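Local coordinates for aspartokinase (Synechocystis, PDB 3L76), which probably catalyses the ATP-dependent phosphorylation of the beta-carboxyl group of aspartate, and binds lysine and threonine in pockets lined by its ACT domains, at residues A[327-330]-A[331-335]. Numbering follows the deposited sequence.
Sequences EAVT and SAIAP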
loop_
_atom_site.group_PDB
_atom_site.type_symbol
_atom_site.label_atom_id
_atom_site.label_comp_id
_atom_site.label_asym_id
_atom_site.label_seq_id
_atom_site.Cartn_x
_atom_site.Cartn_y
_atom_site.Cartn_z
ATOM N N GLU A 327 -52.564 -30.865 -21.984
ATOM C CA GLU A 327 -52.496 -32.284 -22.299
ATOM C C GLU A 327 -53.231 -32.596 -23.602
ATOM O O GLU A 327 -52.717 -33.307 -24.472
ATOM C CB GLU A 327 -53.083 -33.112 -21.153
ATOM C CG GLU A 327 -53.190 -34.614 -21.458
ATOM C CD GLU A 327 -53.862 -35.409 -20.341
ATOM O OE1 GLU A 327 -53.725 -36.656 -20.335
ATOM O OE2 GLU A 327 -54.524 -34.791 -19.470
ATOM N N ALA A 328 -54.439 -32.055 -23.729
ATOM C CA ALA A 328 -55.253 -32.308 -24.905
ATOM C C ALA A 328 -54.547 -31.854 -26.183
ATOM O O ALA A 328 -54.460 -32.611 -27.146
ATOM C CB ALA A 328 -56.618 -31.638 -24.763
ATOM N N VAL A 329 -54.037 -30.627 -26.182
ATOM C CA VAL A 329 -53.341 -30.079 -27.344
ATOM C C VAL A 329 -52.120 -30.913 -27.696
ATOM O O VAL A 329 -51.877 -31.219 -28.865
ATOM C CB VAL A 329 -52.858 -28.644 -27.099
ATOM C CG1 VAL A 329 -52.233 -28.097 -28.371
ATOM C CG2 VAL A 329 -54.012 -27.769 -26.634
ATOM N N THR A 330 -51.344 -31.262 -26.676
ATOM C CA THR A 330 -50.177 -32.110 -26.860
ATOM C C THR A 330 -50.589 -33.471 -27.429
ATOM O O THR A 330 -49.973 -33.964 -28.374
ATOM C CB THR A 330 -49.369 -32.270 -25.540
ATOM O OG1 THR A 330 -48.972 -30.973 -25.052
ATOM C CG2 THR A 330 -48.120 -33.127 -25.762
ATOM N N SER A 331 -51.646 -34.061 -26.871
ATOM C CA SER A 331 -52.148 -35.344 -27.359
ATOM C C SER A 331 -52.517 -35.304 -28.834
ATOM O O SER A 331 -52.512 -36.341 -29.506
ATOM C CB SER A 331 -53.345 -35.830 -26.537
ATOM O OG SER A 331 -52.926 -36.376 -25.294
ATOM N N ALA A 332 -52.811 -34.109 -29.338
ATOM C CA ALA A 332 -53.267 -33.972 -30.717
ATOM C C ALA A 332 -52.131 -33.729 -31.718
ATOM O O ALA A 332 -52.197 -34.161 -32.864
ATOM C CB ALA A 332 -54.323 -32.883 -30.816
ATOM N N ILE A 333 -51.094 -33.028 -31.284
ATOM C CA ILE A 333 -49.915 -32.834 -32.118
ATOM C C ILE A 333 -49.121 -34.136 -32.264
ATOM O O ILE A 333 -48.596 -34.446 -33.335
ATOM C CB ILE A 333 -48.974 -31.791 -31.514
ATOM C CG1 ILE A 333 -49.757 -30.553 -31.075
ATOM C CG2 ILE A 333 -47.884 -31.433 -32.506
ATOM C CD1 ILE A 333 -48.952 -29.621 -30.207
ATOM N N ALA A 334 -49.045 -34.894 -31.175
ATOM C CA ALA A 334 -48.213 -36.095 -31.107
ATOM C C ALA A 334 -48.245 -37.018 -32.340
ATOM O O ALA A 334 -47.195 -37.346 -32.887
ATOM C CB ALA A 334 -48.509 -36.894 -29.817
ATOM N N PRO A 335 -49.439 -37.466 -32.762
ATOM C CA PRO A 335 -49.483 -38.391 -33.907
ATOM C C PRO A 335 -48.722 -37.873 -35.132
ATOM O O PRO A 335 -48.136 -38.659 -35.873
ATOM C CB PRO A 335 -50.981 -38.510 -34.203
ATOM C CG PRO A 335 -51.627 -38.259 -32.887
ATOM C CD PRO A 335 -50.781 -37.209 -32.210
#
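The carbonyl oxygen of V329 takes two backbone N-H groups toward the C-terminal part of helix 323-333. I333 N reaches V329 O at 3.1 Å, the usual i to i+4 bond, whereas A332 N comes to the same oxygen from above the carbonyl plane, a 3-10-like i to i+3 bond. A332 N also makes a weak bond to A328 O, with an N-H...O angle of 122°, and its N-H is thus shared between two carbonyls. Two residues earlier, S331 N meets E327 O at 2.7 Å, and S331 OG, turned beside its own backbone N (chi1 -77°), adds a weak bond to this oxygen. A334 N closes on T330 O at 3.1 Å. V329 and I333 run alongside each other, V329 CG1 4.1 Å from I333 CD1. The buried I333 also packs on K287, L288 and D291 of helix 284-294. An alanine in its place would lose the methyl contact with V329 and is likely to leave a gap against L288. T330, also buried, its hydroxyl bonded back to A326 O, meets I292, setting this second helix of the first ACT domain against helix 284-294, and touches I349 of strand 348-361 and V273 and L275 of strand 271-279.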